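Local coordinates for B-type Cna protein (Enterococcus faecium, PDB 6FWY), which is of unknown function but, like other bacterial surface thioester domains, may react with a host partner through an internal Cys-Gln thioester to attach covalently, at residues A[77-86]-A[102-113]; A[154-162]-A[235-245]. One frame throughout, in Å; residues are numbered along the deposited sequence.

Interaction 1. Residues A[77-86]-A[102-113]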
loop_
_atom_site.group_PDB
_atom_site.type_symbol
_atom_site.label_atom_id
_atom_site.label_comp_id
_atom_site.label_asym_id
_atom_site.label_seq_id
_atom_site.Cartn_x
_atom_site.Cartn_y
_atom_site.Cartn_z
ATOM N N GLU A 77 -2.354 7.607 -6.893
ATOM C CA GLU A 77 -1.387 8.026 -7.918
ATOM C C GLU A 77 0.041 7.785 -7.421
ATOM O O GLU A 77 0.855 7.224 -8.141
ATOM C CB GLU A 77 -1.586 9.502 -8.320
ATOM C CG GLU A 77 -2.968 9.815 -8.899
ATOM C CD GLU A 77 -3.097 11.258 -9.392
ATOM O OE1 GLU A 77 -2.517 12.172 -8.759
ATOM O OE2 GLU A 77 -3.773 11.492 -10.434
ATOM N N PHE A 78 0.330 8.200 -6.192
ATOM C CA PHE A 78 1.641 7.960 -5.585
ATOM C C PHE A 78 1.906 6.461 -5.358
ATOM O O PHE A 78 3.019 6.006 -5.571
ATOM C CB PHE A 78 1.825 8.771 -4.288
ATOM C CG PHE A 78 2.239 10.207 -4.519
ATOM C CD1 PHE A 78 3.560 10.517 -4.831
ATOM C CD2 PHE A 78 1.309 11.238 -4.472
ATOM C CE1 PHE A 78 3.945 11.837 -5.097
ATOM C CE2 PHE A 78 1.698 12.567 -4.739
ATOM C CZ PHE A 78 3.015 12.869 -5.024
ATOM N N TYR A 79 0.897 5.698 -4.952
ATOM C CA TYR A 79 1.033 4.237 -4.856
ATOM C C TYR A 79 1.522 3.674 -6.168
ATOM O O TYR A 79 2.510 2.965 -6.198
ATOM C CB TYR A 79 -0.298 3.572 -4.468
ATOM C CG TYR A 79 -0.260 2.061 -4.537
ATOM C CD1 TYR A 79 0.380 1.303 -3.546
ATOM C CD2 TYR A 79 -0.858 1.380 -5.596
ATOM C CE1 TYR A 79 0.423 -0.088 -3.621
ATOM C CE2 TYR A 79 -0.827 0.003 -5.693
ATOM C CZ TYR A 79 -0.185 -0.729 -4.705
ATOM O OH TYR A 79 -0.160 -2.084 -4.788
ATOM N N ARG A 80 0.833 4.024 -7.252
ATOM C CA ARG A 80 1.187 3.529 -8.573
ATOM C C ARG A 80 2.544 4.015 -9.064
ATOM O O ARG A 80 3.230 3.274 -9.757
ATOM C CB ARG A 80 0.086 3.873 -9.577
ATOM C CG ARG A 80 -1.147 2.999 -9.412
ATOM C CD ARG A 80 -2.097 3.127 -10.584
ATOM N NE ARG A 80 -2.700 4.458 -10.655
ATOM C CZ ARG A 80 -3.788 4.867 -10.000
ATOM N NH1 ARG A 80 -4.471 4.054 -9.179
ATOM N NH2 ARG A 80 -4.204 6.125 -10.189
ATOM N N MET A 81 2.942 5.230 -8.695
ATOM C CA MET A 81 4.271 5.723 -9.049
ATOM C C MET A 81 5.340 4.766 -8.514
ATOM O O MET A 81 6.263 4.411 -9.248
ATOM C CB MET A 81 4.511 7.136 -8.508
ATOM C CG MET A 81 5.904 7.702 -8.793
ATOM S SD MET A 81 6.257 9.171 -7.802
ATOM C CE MET A 81 6.669 8.438 -6.196
ATOM N N PHE A 82 5.215 4.370 -7.247
ATOM C CA PHE A 82 6.132 3.403 -6.662
ATOM C C PHE A 82 6.053 2.043 -7.354
ATOM O O PHE A 82 7.062 1.518 -7.756
ATOM C CB PHE A 82 5.900 3.248 -5.157
ATOM C CG PHE A 82 6.441 4.387 -4.338
ATOM C CD1 PHE A 82 7.796 4.447 -4.015
ATOM C CD2 PHE A 82 5.605 5.383 -3.869
ATOM C CE1 PHE A 82 8.301 5.491 -3.240
ATOM C CE2 PHE A 82 6.100 6.433 -3.110
ATOM C CZ PHE A 82 7.448 6.483 -2.796
ATOM N N LYS A 83 4.854 1.497 -7.506
ATOM C CA LYS A 83 4.658 0.158 -8.114
ATOM C C LYS A 83 5.129 0.078 -9.567
ATOM O O LYS A 83 5.680 -0.937 -9.981
ATOM C CB LYS A 83 3.194 -0.263 -8.025
ATOM C CG LYS A 83 2.953 -1.729 -8.314
ATOM C CD LYS A 83 1.484 -2.082 -8.470
ATOM C CE LYS A 83 1.368 -3.500 -9.036
ATOM N NZ LYS A 83 0.029 -4.088 -8.782
ATOM N N GLY A 84 4.903 1.153 -10.327
ATOM C CA GLY A 84 5.268 1.217 -11.748
ATOM C C GLY A 84 6.556 1.952 -12.075
ATOM O O GLY A 84 6.909 2.068 -13.233
ATOM N N GLY A 85 7.253 2.431 -11.051
ATOM C CA GLY A 85 8.499 3.183 -11.204
ATOM C C GLY A 85 9.682 2.469 -10.540
ATOM O O GLY A 85 9.600 1.289 -10.164
ATOM N N PHE A 86 10.785 3.198 -10.410
ATOM C CA PHE A 86 12.040 2.619 -9.944
ATOM C C PHE A 86 12.019 2.622 -8.402
ATOM O O PHE A 86 11.485 3.587 -7.832
ATOM C CB PHE A 86 13.220 3.416 -10.510
ATOM C CG PHE A 86 14.565 2.991 -9.986
ATOM C CD1 PHE A 86 15.080 3.571 -8.831
ATOM C CD2 PHE A 86 15.316 2.033 -10.646
ATOM C CE1 PHE A 86 16.325 3.179 -8.331
ATOM C CE2 PHE A 86 16.557 1.632 -10.143
ATOM C CZ PHE A 86 17.071 2.213 -8.994
ATOM N N ALA A 102 16.476 5.944 -14.454
ATOM C CA ALA A 102 15.203 5.351 -13.999
ATOM C C ALA A 102 14.721 6.018 -12.710
ATOM O O ALA A 102 13.568 6.416 -12.604
ATOM C CB ALA A 102 15.335 3.842 -13.823
ATOM N N TRP A 103 15.619 6.154 -11.743
ATOM C CA TRP A 103 15.304 6.861 -10.508
ATOM C C TRP A 103 14.861 8.313 -10.759
ATOM O O TRP A 103 13.849 8.751 -10.207
ATOM C CB TRP A 103 16.493 6.839 -9.549
ATOM C CG TRP A 103 16.429 7.924 -8.507
ATOM C CD1 TRP A 103 15.552 8.032 -7.470
ATOM C CD2 TRP A 103 17.272 9.064 -8.436
ATOM N NE1 TRP A 103 15.800 9.172 -6.754
ATOM C CE2 TRP A 103 16.852 9.829 -7.325
ATOM C CE3 TRP A 103 18.334 9.532 -9.222
ATOM C CZ2 TRP A 103 17.470 11.033 -6.959
ATOM C CZ3 TRP A 103 18.949 10.725 -8.867
ATOM C CH2 TRP A 103 18.517 11.461 -7.739
ATOM N N TYR A 104 15.602 9.053 -11.583
ATOM C CA TYR A 104 15.266 10.462 -11.838
ATOM C C TYR A 104 13.920 10.610 -12.535
ATOM O O TYR A 104 13.133 11.515 -12.210
ATOM C CB TYR A 104 16.366 11.161 -12.643
ATOM C CG TYR A 104 16.167 12.650 -12.754
ATOM C CD1 TYR A 104 16.580 13.509 -11.738
ATOM C CD2 TYR A 104 15.573 13.201 -13.877
ATOM C CE1 TYR A 104 16.398 14.888 -11.838
ATOM C CE2 TYR A 104 15.393 14.576 -13.989
ATOM C CZ TYR A 104 15.808 15.405 -12.967
ATOM O OH TYR A 104 15.639 16.752 -13.079
ATOM N N ALA A 105 13.663 9.741 -13.511
ATOM C CA ALA A 105 12.354 9.667 -14.181
ATOM C C ALA A 105 11.236 9.515 -13.177
ATOM O O ALA A 105 10.212 10.168 -13.299
ATOM C CB ALA A 105 12.308 8.500 -15.162
ATOM N N THR A 106 11.450 8.676 -12.173
ATOM C CA THR A 106 10.452 8.470 -11.140
ATOM C C THR A 106 10.317 9.731 -10.267
ATOM O O THR A 106 9.208 10.133 -9.944
ATOM C CB THR A 106 10.745 7.196 -10.298
ATOM O OG1 THR A 106 11.083 6.106 -11.161
ATOM C CG2 THR A 106 9.552 6.801 -9.499
ATOM N N GLN A 107 11.432 10.352 -9.907
ATOM C CA GLN A 107 11.410 11.604 -9.132
ATOM C C GLN A 107 10.693 12.730 -9.906
ATOM O O GLN A 107 10.024 13.574 -9.311
ATOM C CB GLN A 107 12.842 12.022 -8.746
ATOM C CG GLN A 107 12.993 13.372 -8.038
ATOM C CD GLN A 107 12.189 13.446 -6.752
ATOM O OE1 GLN A 107 12.558 12.855 -5.752
ATOM N NE2 GLN A 107 11.083 14.175 -6.781
ATOM N N LEU A 108 10.841 12.726 -11.227
ATOM C CA LEU A 108 10.163 13.708 -12.068
ATOM C C LEU A 108 8.638 13.535 -11.958
ATOM O O LEU A 108 7.920 14.495 -11.743
ATOM C CB LEU A 108 10.669 13.575 -13.508
ATOM C CG LEU A 108 10.306 14.638 -14.538
ATOM C CD1 LEU A 108 10.632 16.066 -14.080
ATOM C CD2 LEU A 108 11.078 14.267 -15.798
ATOM N N VAL A 109 8.165 12.290 -12.034
ATOM C CA VAL A 109 6.758 11.950 -11.756
ATOM C C VAL A 109 6.327 12.446 -10.365
ATOM O O VAL A 109 5.295 13.106 -10.233
ATOM C CB VAL A 109 6.485 10.429 -11.876
ATOM C CG1 VAL A 109 5.075 10.067 -11.404
ATOM C CG2 VAL A 109 6.687 9.997 -13.310
ATOM N N SER A 110 7.115 12.147 -9.349
ATOM C CA SER A 110 6.817 12.633 -8.002
ATOM C C SER A 110 6.612 14.165 -7.934
ATOM O O SER A 110 5.656 14.641 -7.331
ATOM C CB SER A 110 7.917 12.214 -7.020
ATOM O OG SER A 110 7.577 12.575 -5.698
ATOM N N TRP A 111 7.517 14.913 -8.557
ATOM C CA TRP A 111 7.441 16.375 -8.553
ATOM C C TRP A 111 6.156 16.883 -9.220
ATOM O O TRP A 111 5.510 17.781 -8.710
ATOM C CB TRP A 111 8.666 16.999 -9.228
ATOM C CG TRP A 111 9.933 17.060 -8.387
ATOM C CD1 TRP A 111 10.024 17.270 -7.029
ATOM C CD2 TRP A 111 11.276 16.966 -8.860
ATOM N NE1 TRP A 111 11.327 17.320 -6.650
ATOM C CE2 TRP A 111 12.122 17.125 -7.741
ATOM C CE3 TRP A 111 11.848 16.749 -10.111
ATOM C CZ2 TRP A 111 13.517 17.067 -7.840
ATOM C CZ3 TRP A 111 13.230 16.719 -10.219
ATOM C CH2 TRP A 111 14.048 16.865 -9.099
ATOM N N VAL A 112 5.798 16.275 -10.348
ATOM C CA VAL A 112 4.584 16.623 -11.089
ATOM C C VAL A 112 3.335 16.252 -10.297
ATOM O O VAL A 112 2.455 17.073 -10.125
ATOM C CB VAL A 112 4.576 15.965 -12.481
ATOM C CG1 VAL A 112 3.243 16.191 -13.203
ATOM C CG2 VAL A 112 5.723 16.528 -13.316
ATOM N N LEU A 113 3.278 15.034 -9.772
ATOM C CA LEU A 113 2.142 14.596 -8.940
ATOM C C LEU A 113 1.938 15.468 -7.719
ATOM O O LEU A 113 0.814 15.712 -7.327
ATOM C CB LEU A 113 2.286 13.121 -8.502
ATOM C CG LEU A 113 2.207 12.014 -9.558
ATOM C CD1 LEU A 113 2.296 10.643 -8.886
ATOM C CD2 LEU A 113 0.917 12.112 -10.362
#

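Interaction 2. Residues A[154-162]-A[235-245]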
loop_
_atom_site.group_PDB
_atom_site.type_symbol
_atom_site.label_atom_id
_atom_site.label_comp_id
_atom_site.label_asym_id
_atom_site.label_seq_id
_atom_site.Cartn_x
_atom_site.Cartn_y
_atom_site.Cartn_z
ATOM N N THR A 154 -4.538 -0.125 -6.780
ATOM C CA THR A 154 -4.576 0.635 -5.529
ATOM C C THR A 154 -4.000 -0.255 -4.434
ATOM O O THR A 154 -3.824 -1.458 -4.653
ATOM C CB THR A 154 -6.023 1.019 -5.137
ATOM O OG1 THR A 154 -6.696 -0.118 -4.579
ATOM C CG2 THR A 154 -6.836 1.550 -6.363
ATOM N N PRO A 155 -3.726 0.315 -3.233
ATOM C CA PRO A 155 -3.309 -0.523 -2.092
ATOM C C PRO A 155 -4.472 -1.201 -1.323
ATOM O O PRO A 155 -4.273 -1.663 -0.193
ATOM C CB PRO A 155 -2.566 0.479 -1.199
ATOM C CG PRO A 155 -3.260 1.772 -1.462
ATOM C CD PRO A 155 -3.644 1.758 -2.910
ATOM N N ASN A 156 -5.656 -1.258 -1.919
ATOM C CA ASN A 156 -6.839 -1.835 -1.308
ATOM C C ASN A 156 -6.608 -3.269 -0.772
ATOM O O ASN A 156 -5.987 -4.095 -1.425
ATOM C CB ASN A 156 -8.012 -1.823 -2.309
ATOM C CG ASN A 156 -9.278 -2.466 -1.752
ATOM O OD1 ASN A 156 -9.919 -1.902 -0.885
ATOM N ND2 ASN A 156 -9.636 -3.655 -2.251
ATOM N N THR A 157 -7.089 -3.496 0.447
ATOM C CA THR A 157 -7.125 -4.812 1.065
ATOM C C THR A 157 -8.475 -5.434 0.726
ATOM O O THR A 157 -9.512 -4.867 1.045
ATOM C CB THR A 157 -6.931 -4.709 2.600
ATOM O OG1 THR A 157 -5.597 -4.269 2.868
ATOM C CG2 THR A 157 -7.141 -6.067 3.296
ATOM N N GLU A 158 -8.443 -6.569 0.040
ATOM C CA GLU A 158 -9.624 -7.394 -0.180
ATOM C C GLU A 158 -9.719 -8.360 0.997
ATOM O O GLU A 158 -8.708 -8.959 1.396
ATOM C CB GLU A 158 -9.507 -8.204 -1.477
ATOM C CG GLU A 158 -9.316 -7.401 -2.758
ATOM C CD GLU A 158 -8.935 -8.276 -3.960
ATOM O OE1 GLU A 158 -8.681 -9.502 -3.772
ATOM O OE2 GLU A 158 -8.900 -7.763 -5.124
ATOM N N PHE A 159 -10.918 -8.515 1.551
ATOM C CA PHE A 159 -11.176 -9.523 2.578
ATOM C C PHE A 159 -12.613 -10.016 2.508
ATOM O O PHE A 159 -13.554 -9.222 2.453
ATOM C CB PHE A 159 -10.854 -8.972 3.968
ATOM C CG PHE A 159 -11.220 -9.899 5.088
ATOM C CD1 PHE A 159 -10.807 -11.235 5.083
ATOM C CD2 PHE A 159 -11.962 -9.439 6.156
ATOM C CE1 PHE A 159 -11.140 -12.096 6.120
ATOM C CE2 PHE A 159 -12.310 -10.289 7.190
ATOM C CZ PHE A 159 -11.889 -11.625 7.183
ATOM N N SER A 160 -12.773 -11.338 2.522
ATOM C CA SER A 160 -14.091 -11.945 2.511
ATOM C C SER A 160 -14.134 -13.257 3.298
ATOM O O SER A 160 -13.148 -13.999 3.364
ATOM C CB SER A 160 -14.534 -12.197 1.074
ATOM O OG SER A 160 -13.681 -13.134 0.452
ATOM N N ILE A 161 -15.298 -13.499 3.901
ATOM C CA ILE A 161 -15.660 -14.783 4.468
ATOM C C ILE A 161 -16.917 -15.218 3.738
ATOM O O ILE A 161 -17.893 -14.498 3.731
ATOM C CB ILE A 161 -15.908 -14.672 5.988
ATOM C CG1 ILE A 161 -14.615 -14.251 6.693
ATOM C CG2 ILE A 161 -16.460 -15.986 6.543
ATOM C CD1 ILE A 161 -14.733 -13.980 8.158
ATOM N N THR A 162 -16.882 -16.403 3.140
ATOM C CA THR A 162 -17.976 -16.912 2.313
ATOM C C THR A 162 -18.345 -18.343 2.724
ATOM O O THR A 162 -17.476 -19.201 2.830
ATOM C CB THR A 162 -17.568 -16.883 0.822
ATOM O OG1 THR A 162 -16.972 -15.612 0.528
ATOM C CG2 THR A 162 -18.774 -17.096 -0.103
ATOM N N PHE A 235 -22.459 -13.539 12.607
ATOM C CA PHE A 235 -21.091 -13.106 12.921
ATOM C C PHE A 235 -20.438 -12.358 11.764
ATOM O O PHE A 235 -20.974 -12.314 10.656
ATOM C CB PHE A 235 -20.225 -14.307 13.338
ATOM C CG PHE A 235 -19.907 -15.271 12.220
ATOM C CD1 PHE A 235 -20.801 -16.263 11.855
ATOM C CD2 PHE A 235 -18.694 -15.197 11.552
ATOM C CE1 PHE A 235 -20.507 -17.148 10.814
ATOM C CE2 PHE A 235 -18.381 -16.076 10.518
ATOM C CZ PHE A 235 -19.289 -17.053 10.148
ATOM N N LYS A 236 -19.281 -11.773 12.058
ATOM C CA LYS A 236 -18.385 -11.209 11.047
ATOM C C LYS A 236 -16.948 -11.537 11.434
ATOM O O LYS A 236 -16.673 -11.948 12.566
ATOM C CB LYS A 236 -18.537 -9.689 10.939
ATOM C CG LYS A 236 -18.266 -8.937 12.224
ATOM C CD LYS A 236 -17.979 -7.471 12.068
ATOM C CE LYS A 236 -17.547 -6.905 13.416
ATOM N NZ LYS A 236 -17.506 -5.412 13.396
ATOM N N GLY A 237 -16.046 -11.320 10.489
ATOM C CA GLY A 237 -14.615 -11.405 10.714
ATOM C C GLY A 237 -14.015 -10.029 10.587
ATOM O O GLY A 237 -14.537 -9.205 9.844
ATOM N N THR A 238 -12.927 -9.788 11.313
ATOM C CA THR A 238 -12.122 -8.573 11.150
ATOM C C THR A 238 -10.705 -9.025 10.825
ATOM O O THR A 238 -9.991 -9.519 11.692
ATOM C CB THR A 238 -12.106 -7.696 12.427
ATOM O OG1 THR A 238 -13.447 -7.293 12.762
ATOM C CG2 THR A 238 -11.248 -6.456 12.222
ATOM N N ALA A 239 -10.293 -8.841 9.570
ATOM C CA ALA A 239 -8.933 -9.179 9.153
ATOM C C ALA A 239 -7.939 -8.205 9.771
ATOM O O ALA A 239 -8.241 -7.031 9.977
ATOM C CB ALA A 239 -8.810 -9.207 7.646
ATOM N N ASN A 240 -6.772 -8.721 10.115
ATOM C CA ASN A 240 -5.671 -7.916 10.580
ATOM C C ASN A 240 -4.501 -8.313 9.700
ATOM O O ASN A 240 -3.988 -9.437 9.801
ATOM C CB ASN A 240 -5.364 -8.167 12.055
ATOM C CG ASN A 240 -4.373 -7.152 12.615
ATOM O OD1 ASN A 240 -4.017 -6.161 11.950
ATOM N ND2 ASN A 240 -3.925 -7.379 13.828
ATOM N N VAL A 241 -4.118 -7.393 8.821
ATOM C CA VAL A 241 -3.188 -7.690 7.752
ATOM C C VAL A 241 -1.999 -6.755 7.749
ATOM O O VAL A 241 -1.998 -5.707 8.378
ATOM C CB VAL A 241 -3.864 -7.651 6.364
ATOM C CG1 VAL A 241 -5.042 -8.612 6.327
ATOM C CG2 VAL A 241 -4.297 -6.235 5.974
ATOM N N SER A 242 -0.984 -7.190 7.031
ATOM C CA SER A 242 0.180 -6.400 6.739
ATOM C C SER A 242 -0.098 -5.736 5.390
ATOM O O SER A 242 -0.607 -6.394 4.481
ATOM C CB SER A 242 1.377 -7.324 6.645
ATOM O OG SER A 242 2.551 -6.584 6.560
ATOM N N THR A 243 0.199 -4.442 5.270
ATOM C CA THR A 243 0.007 -3.719 4.024
ATOM C C THR A 243 1.138 -2.697 3.844
ATOM O O THR A 243 1.588 -2.083 4.808
ATOM C CB THR A 243 -1.402 -3.047 3.978
ATOM O OG1 THR A 243 -1.712 -2.607 2.642
ATOM C CG2 THR A 243 -1.531 -1.835 4.971
ATOM N N THR A 244 1.610 -2.555 2.606
ATOM C CA THR A 244 2.672 -1.589 2.261
ATOM C C THR A 244 2.068 -0.478 1.388
ATOM O O THR A 244 1.740 -0.700 0.215
ATOM C CB THR A 244 3.881 -2.311 1.619
ATOM O OG1 THR A 244 4.394 -3.284 2.551
ATOM C CG2 THR A 244 5.018 -1.362 1.293
ATOM N N ASN A 245 1.892 0.704 1.992
ATOM C CA ASN A 245 1.216 1.875 1.374
ATOM C C ASN A 245 2.139 3.108 1.384
ATOM O O ASN A 245 3.068 3.177 2.192
ATOM C CB ASN A 245 -0.062 2.234 2.165
ATOM C CG ASN A 245 -1.056 1.071 2.279
ATOM O OD1 ASN A 245 -0.799 -0.041 1.819
ATOM N ND2 ASN A 245 -2.180 1.332 2.890
HETATM O O HOH W 1 -4.213 -0.773 2.389
#

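Interaction 1. Residues A[77-86]-A[102-113]
Two helices, joined by the connection between F86 and A102, lie antiparallel in the buried helical part of the thioester domain and meet along a mostly apolar seam from L113, beside the aliphatic part of E77 (its carboxylate pairs with K149), to F86 and W103. The axes are 10.4 Å apart at closest approach, and their N-to-C directions differ by 175°. M81 is a knob in a hole made by T106, V109, S110 and L113. With CG anti to the backbone N (chi1 178°), its chain is carried across the gap: M81 CG lies 3.6 Å from V109 CG1, while SD rests 3.6 Å from S110 CB. One turn earlier the F78 ring takes L113 CD1 over the centre of one face, 4.2 Å from the centroid, a CH-pi contact. S110 OG sits at the edge of the same ring, in its plane, but its polar partner is C52 O. At the far end, F86 N donates to T106 OG1 over 3.0 Å, nearly straight at 169°, and T106 OG1 in turn donates to A102 O at 2.9 Å. That carbonyl also accepts from T106 N, on the opposite face of its plane. The F86 ring lies against A102 and W103, in the first turns of helix 99-113, F86 CD1 3.6 Å from W103 CB. Q107 OE1 accepts from C52 N, but Q107 keeps its full amide in the model, so the two are the probable, not the observed, thioester pair. This is an antiparallel helix pair with one knob-into-hole, M81, beside that site.

Interaction 2. Residues A[154-162]-A[235-245]
F159 and A239 make the central contact between two sheets that face each other. The side chain of F159 leaves the backbone with CG anti to N (chi1 174°), which sends the ring from CB straight at the strand 235-245. CG lies 3.6 Å from A239 CB, and that methyl stands over the ring centre, 3.5 Å from the centroid and 12° off the normal, as a CH-pi contact. CD1 and CE1 flank the same methyl more distantly. On the other rim, F159 CD2 comes closest to A239 CB, and further out CE2 reaches the backbone, 3.4 Å from A239 N, with G237 O at the ring edge. CZ, the tip, is 3.9 Å from A239 CB. I161 CD1 lies 3.6 Å from G237 CA, tucked against bare backbone. In the other direction T157 and V241 meet tip to tip, and T157 OG1 is hydrogen-bonded to E266. Beyond them a water donates to both P155 O, at 2.7 Å, and T243 OG1; K183 NZ bonds to both oxygens as well. The water joins the preceding loop to T243, while side chains join strands 159-162 and 235-245, whose directions differ by 150°, as in the face-to-face packing of a beta sandwich.

Overall arrangement
Interaction 1 closes along the chain before interaction 2 opens, and their centres are 26 Å apart, one among the helices, the other between the two sheets. They nevertheless touch through Y79, on a side of helix 76-84 that takes no part in the helix pair: Y79 CE2 packs 3.4 Å from T154 C, and Y79 CG lies 3.8 Å from P155 CD. R80 of the same helix bonds to A148 O and D153 O, tying it to the chain leading into 154-162. Strand 258-277, paired with 231-250 in the larger sheet, meets F78 and F82 of helix 76-84 and, further along, I161. The probable thioester residues are near interaction 1: Q107 on 102-113 and C52 on strand 49-52.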